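Local structure of endosialidase (4HIZ) at residues 66-71 / 454-459; 144-149 / 176-181. The protein cleaves polymers of sialic acid internally, acting as an endosialidase on alpha-2,8 and alpha-2,9 linkages. All blocks are in the same frame, centred on the assembly; numbering follows the deposited sequence. Where two conformers were deposited one is given.

Contact 1 of 2, residues 66-71 / 454-459; sequences EGFFDG and QWFNIT
Phe69 drives the edge of its ring into the face of Phe456, a T-shaped pair with planes at 84° and centroids 5.0 Å apart. The point of entry is well centred: Phe69 CZ stands 3.6 Å above the Phe456 plane, over the middle of the ring, while CE2 of the same ring reaches back toward Phe456 CB. On the opposite face of Phe456, CG of Gln454 lies offset toward the rim, so this ring is sandwiched between an aromatic edge and an aliphatic chain. Phe68 completes the aromatic cluster from another side. Its CG is anti to the backbone N (chi1 -173°), whereas that of Phe69 is anti to the carbonyl carbon, and this difference helps to bring the two neighbouring rings together: Phe68 CD2 sits 3.8 Å above the Phe69 plane, over its centre. Phe68 then meets Phe456 obliquely, with CE2 3.7 Å from Phe456 CE1. Ile458 uses its CG2 branch, which comes to 3.8 Å from Phe69 CD2.

The four side chains join the loop 66-71 to strand 456-460, more than 380 residues later. The loop carries the chain from strand 61-64, which pairs with strand 456-460, to strand 71-75, an edge strand within this chain of the adjoining four-stranded sheet. Phe69 also touches Met438 on the first sheet and Tyr520 and Leu522 on the second, and so contacts both. Asp70, next in the chain, turns to a salt bridge with Lys45 of the third subunit.

No hydrogen bond crosses between the two segments. The contact therefore rests on burial of apolar surface and van der Waals packing, to which the edge-to-face alignment probably adds, the slightly positive ring hydrogens of Phe69 facing the pi cloud of Phe456.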
# COMPACT_ATOMS: atom_id res chain seq x y z
N GLU A 66 22.74 17.53 -14.18
CA GLU A 66 21.50 17.16 -14.83
C GLU A 66 21.54 17.59 -16.29
O GLU A 66 22.06 18.65 -16.62
CB GLU A 66 20.32 17.80 -14.10
CG GLU A 66 19.93 17.01 -12.86
CD GLU A 66 19.14 15.75 -13.23
OE1 GLU A 66 18.19 15.87 -14.04
OE2 GLU A 66 19.49 14.65 -12.75
N GLY A 67 21.05 16.72 -17.18
CA GLY A 67 20.90 17.06 -18.59
C GLY A 67 22.08 16.64 -19.44
O GLY A 67 21.95 16.57 -20.67
N PHE A 68 23.23 16.37 -18.81
CA PHE A 68 24.42 16.02 -19.58
C PHE A 68 24.13 14.72 -20.34
O PHE A 68 24.45 14.58 -21.55
CB PHE A 68 25.67 15.90 -18.69
CG PHE A 68 26.93 15.71 -19.49
CD1 PHE A 68 27.59 16.81 -20.02
CD2 PHE A 68 27.41 14.43 -19.78
CE1 PHE A 68 28.73 16.64 -20.81
CE2 PHE A 68 28.56 14.25 -20.56
CZ PHE A 68 29.22 15.36 -21.07
N PHE A 69 23.52 13.76 -19.63
CA PHE A 69 22.95 12.57 -20.27
C PHE A 69 21.46 12.61 -20.10
O PHE A 69 20.96 13.05 -19.06
CB PHE A 69 23.46 11.28 -19.61
CG PHE A 69 24.92 11.02 -19.82
CD1 PHE A 69 25.44 10.91 -21.10
CD2 PHE A 69 25.77 10.93 -18.75
CE1 PHE A 69 26.80 10.69 -21.28
CE2 PHE A 69 27.13 10.69 -18.93
CZ PHE A 69 27.65 10.58 -20.19
N ASP A 70 20.73 12.12 -21.10
CA ASP A 70 19.29 12.02 -20.96
C ASP A 70 18.98 10.70 -20.25
O ASP A 70 18.55 9.72 -20.85
CB ASP A 70 18.63 12.11 -22.34
CG ASP A 70 18.86 13.48 -22.99
OD1 ASP A 70 18.87 14.50 -22.25
OD2 ASP A 70 19.04 13.54 -24.22
N GLY A 71 19.23 10.68 -18.95
CA GLY A 71 19.09 9.48 -18.14
C GLY A 71 18.60 9.89 -16.76
O GLY A 71 18.94 10.98 -16.28
N GLN A 454 37.19 7.27 -19.97
CA GLN A 454 36.49 8.34 -19.29
C GLN A 454 35.28 7.72 -18.56
O GLN A 454 34.28 7.37 -19.18
CB GLN A 454 36.04 9.40 -20.28
CG GLN A 454 35.32 10.55 -19.59
CD GLN A 454 35.07 11.73 -20.48
OE1 GLN A 454 35.05 11.60 -21.70
NE2 GLN A 454 34.90 12.90 -19.88
N TRP A 455 35.40 7.58 -17.25
CA TRP A 455 34.26 7.16 -16.44
C TRP A 455 33.44 8.37 -15.98
O TRP A 455 33.99 9.35 -15.45
CB TRP A 455 34.74 6.44 -15.20
CG TRP A 455 35.36 5.06 -15.42
CD1 TRP A 455 36.70 4.70 -15.34
CD2 TRP A 455 34.63 3.85 -15.61
NE1 TRP A 455 36.83 3.35 -15.52
CE2 TRP A 455 35.58 2.79 -15.67
CE3 TRP A 455 33.27 3.54 -15.73
CZ2 TRP A 455 35.21 1.46 -15.83
CZ3 TRP A 455 32.89 2.23 -15.89
CH2 TRP A 455 33.86 1.19 -15.95
N PHE A 456 32.13 8.31 -16.22
CA PHE A 456 31.22 9.36 -15.80
C PHE A 456 30.45 8.92 -14.55
O PHE A 456 29.78 7.90 -14.57
CB PHE A 456 30.18 9.60 -16.91
CG PHE A 456 30.76 10.12 -18.20
CD1 PHE A 456 30.86 11.50 -18.43
CD2 PHE A 456 31.11 9.23 -19.23
CE1 PHE A 456 31.37 12.00 -19.63
CE2 PHE A 456 31.62 9.72 -20.44
CZ PHE A 456 31.74 11.09 -20.64
N ASN A 457 30.56 9.70 -13.48
CA ASN A 457 29.70 9.53 -12.30
C ASN A 457 28.33 10.10 -12.65
O ASN A 457 28.18 11.33 -12.82
CB ASN A 457 30.35 10.28 -11.12
CG ASN A 457 29.55 10.21 -9.82
OD1 ASN A 457 28.66 9.34 -9.61
ND2 ASN A 457 29.84 11.15 -8.96
N ILE A 458 27.35 9.20 -12.82
CA ILE A 458 26.02 9.58 -13.34
C ILE A 458 24.92 9.65 -12.26
O ILE A 458 23.85 10.24 -12.50
CB ILE A 458 25.57 8.58 -14.42
CG1 ILE A 458 25.78 7.12 -13.97
CG2 ILE A 458 26.40 8.82 -15.68
CD1 ILE A 458 24.96 6.11 -14.81
N THR A 459 25.17 9.03 -11.10
CA THR A 459 24.22 9.06 -9.97
C THR A 459 24.97 8.59 -8.73
O THR A 459 25.99 7.91 -8.87
CB THR A 459 22.96 8.16 -10.23
OG1 THR A 459 22.17 8.12 -9.03
CG2 THR A 459 23.37 6.72 -10.57

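Contact 2 of 2, residues 144-149 / 176-181; sequences VNYHCM and ELWSRP. With FRU (beta-D-fructofuranose), chain G; EDO (1,2-ethanediol), chain P.
The segments 144-149 and 176-181 belong to one antiparallel sheet but are separated by strand 157-166, so the closest CA atoms, those of Tyr146 and Glu176, are 10.1 Å apart and the segments meet through side chains that reach over that strand. Trp178 turns the edge of its six-membered ring to the face of Tyr146, with planes at 79° and Trp178 CZ2 3.8 Å from Tyr146 CZ. Its indole NE1 is occupied elsewhere: it donates to Glu176 OE1 at 3.0 Å, almost straight (175°) and in the indole plane, but arrives from above the carboxylate plane. Extended beyond CG (chi2 162°), Glu176 carries that carboxylate up to the bound fructose. The sugar answers with two hydroxyls, O4 donating to Glu176 OE1 at 2.7 Å and O3 to Glu176 OE2 at 2.6 Å. Tyr146 OH approaches the same O4, also at 2.6 Å. Asp138 holds the fructose as well, and a glucose touches Glu176.

This is one wall of a glycan pocket, which Trp178 itself lines with CZ2 near O4. With Trp178 NE1 and O4 on OE1 and O3 on OE2, both oxygens are held and the carboxylate's rotation is probably restricted.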
# COMPACT_ATOMS: atom_id res chain seq x y z
N VAL A 144 20.60 -26.11 3.17
CA VAL A 144 20.96 -25.50 1.91
C VAL A 144 19.77 -24.66 1.41
O VAL A 144 18.63 -24.83 1.87
CB VAL A 144 21.23 -26.55 0.79
CG1 VAL A 144 22.51 -27.36 1.14
CG2 VAL A 144 20.03 -27.51 0.60
N ASN A 145 20.04 -23.76 0.48
CA ASN A 145 18.93 -23.02 -0.16
C ASN A 145 19.35 -22.54 -1.55
O ASN A 145 20.55 -22.60 -1.91
CB ASN A 145 18.46 -21.84 0.73
CG ASN A 145 17.11 -21.29 0.30
OD1 ASN A 145 16.28 -21.99 -0.29
ND2 ASN A 145 16.88 -20.03 0.61
N TYR A 146 18.39 -22.02 -2.31
CA TYR A 146 18.67 -21.64 -3.69
C TYR A 146 19.37 -20.28 -3.84
O TYR A 146 19.42 -19.50 -2.87
CB TYR A 146 17.37 -21.65 -4.46
CG TYR A 146 16.73 -23.00 -4.64
CD1 TYR A 146 17.42 -24.06 -5.26
CD2 TYR A 146 15.42 -23.21 -4.22
CE1 TYR A 146 16.80 -25.29 -5.48
CE2 TYR A 146 14.78 -24.45 -4.43
CZ TYR A 146 15.47 -25.47 -5.07
OH TYR A 146 14.84 -26.68 -5.28
N HIS A 147 19.89 -20.00 -5.04
CA HIS A 147 20.64 -18.78 -5.33
C HIS A 147 20.75 -18.71 -6.86
O HIS A 147 20.77 -19.73 -7.54
CB HIS A 147 22.04 -18.96 -4.70
CG HIS A 147 22.97 -17.80 -4.87
ND1 HIS A 147 23.85 -17.69 -5.93
CD2 HIS A 147 23.23 -16.75 -4.05
CE1 HIS A 147 24.58 -16.59 -5.77
NE2 HIS A 147 24.22 -16.01 -4.64
N CYS A 148 20.80 -17.51 -7.42
CA CYS A 148 20.92 -17.40 -8.86
C CYS A 148 21.52 -16.08 -9.27
O CYS A 148 21.07 -15.02 -8.79
CB CYS A 148 19.52 -17.53 -9.51
SG CYS A 148 19.50 -17.41 -11.34
N MET A 149 22.52 -16.13 -10.15
CA MET A 149 23.04 -14.94 -10.82
C MET A 149 23.09 -15.08 -12.34
O MET A 149 23.66 -14.22 -13.03
CB MET A 149 24.43 -14.56 -10.26
CG MET A 149 24.36 -14.06 -8.80
SD MET A 149 26.01 -13.67 -8.24
CE MET A 149 25.59 -12.93 -6.65
N GLU A 176 21.72 -26.41 -11.05
CA GLU A 176 20.76 -27.02 -11.97
C GLU A 176 20.39 -26.02 -13.02
O GLU A 176 20.23 -24.83 -12.71
CB GLU A 176 19.49 -27.48 -11.24
CG GLU A 176 19.76 -28.64 -10.27
CD GLU A 176 18.63 -28.82 -9.23
OE1 GLU A 176 17.98 -27.83 -8.82
OE2 GLU A 176 18.42 -29.99 -8.83
N LEU A 177 20.22 -26.49 -14.25
CA LEU A 177 19.65 -25.64 -15.29
C LEU A 177 18.13 -25.80 -15.17
O LEU A 177 17.64 -26.92 -15.28
CB LEU A 177 20.19 -26.06 -16.68
CG LEU A 177 19.70 -25.13 -17.81
CD1 LEU A 177 20.35 -23.73 -17.71
CD2 LEU A 177 19.97 -25.79 -19.18
N TRP A 178 17.39 -24.71 -14.89
CA TRP A 178 15.92 -24.76 -14.83
C TRP A 178 15.38 -24.08 -16.07
O TRP A 178 15.91 -23.03 -16.48
CB TRP A 178 15.39 -24.00 -13.60
CG TRP A 178 15.57 -24.66 -12.25
CD1 TRP A 178 16.56 -25.53 -11.85
CD2 TRP A 178 14.73 -24.45 -11.10
NE1 TRP A 178 16.36 -25.89 -10.51
CE2 TRP A 178 15.25 -25.23 -10.03
CE3 TRP A 178 13.58 -23.69 -10.88
CZ2 TRP A 178 14.67 -25.26 -8.76
CZ3 TRP A 178 12.99 -23.72 -9.62
CH2 TRP A 178 13.54 -24.48 -8.57
N SER A 179 14.34 -24.65 -16.68
CA SER A 179 13.70 -23.93 -17.78
C SER A 179 12.22 -24.14 -17.84
O SER A 179 11.70 -25.14 -17.37
CB SER A 179 14.33 -24.26 -19.15
OG SER A 179 13.86 -25.50 -19.65
N ARG A 180 11.54 -23.14 -18.40
CA ARG A 180 10.08 -23.19 -18.65
C ARG A 180 9.86 -22.48 -19.96
O ARG A 180 10.65 -21.63 -20.35
CB ARG A 180 9.30 -22.37 -17.57
CG ARG A 180 8.78 -23.22 -16.42
CD ARG A 180 8.08 -22.31 -15.40
NE ARG A 180 7.36 -23.10 -14.40
CZ ARG A 180 6.83 -22.56 -13.30
NH1 ARG A 180 6.93 -21.23 -13.09
NH2 ARG A 180 6.15 -23.32 -12.44
N PRO A 181 8.74 -22.77 -20.62
CA PRO A 181 8.39 -21.94 -21.78
C PRO A 181 8.05 -20.53 -21.27
O PRO A 181 7.44 -20.42 -20.20
CB PRO A 181 7.11 -22.61 -22.31
CG PRO A 181 6.48 -23.29 -21.13
CD PRO A 181 7.68 -23.74 -20.27
C1 FRU G . 16.13 -32.31 -4.40
C2 FRU G . 15.79 -31.47 -5.55
C3 FRU G . 16.55 -30.33 -5.97
C4 FRU G . 15.71 -29.71 -7.01
C5 FRU G . 14.33 -30.06 -6.53
C6 FRU G . 13.21 -29.96 -7.56
O1 FRU G . 15.59 -31.53 -3.35
O2 FRU G . 16.35 -32.38 -6.59
O3 FRU G . 17.95 -30.52 -6.30
O4 FRU G . 15.94 -28.27 -7.06
O5 FRU G . 14.42 -31.41 -6.01
O6 FRU G . 13.34 -30.99 -8.48
C1 EDO P . 24.61 -13.25 -2.89
O1 EDO P . 25.68 -14.12 -3.25
C2 EDO P . 24.33 -13.46 -1.41
O2 EDO P . 25.60 -13.39 -0.77

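How the contacts relate
Both contacts turn on an aromatic edge set against an aromatic face. The centre of contact 1 lies about 29 Å from the centre of the chain, where the N-terminal strands join the propeller and neighbouring subunits come close; that of contact 2 lies about 11 Å from the chain centre, and the contact forms part of a glycan pocket. The two contact centres are about 35 Å apart and their nearest atoms about 18 Å. In sequence, both segments of contact 2 fall between 66-71 and 454-459, which meet across more than 380 residues. Contact 1 thus joins two sheets at distant positions in the chain, whereas contact 2 arranges side chains within a single sheet around a sugar.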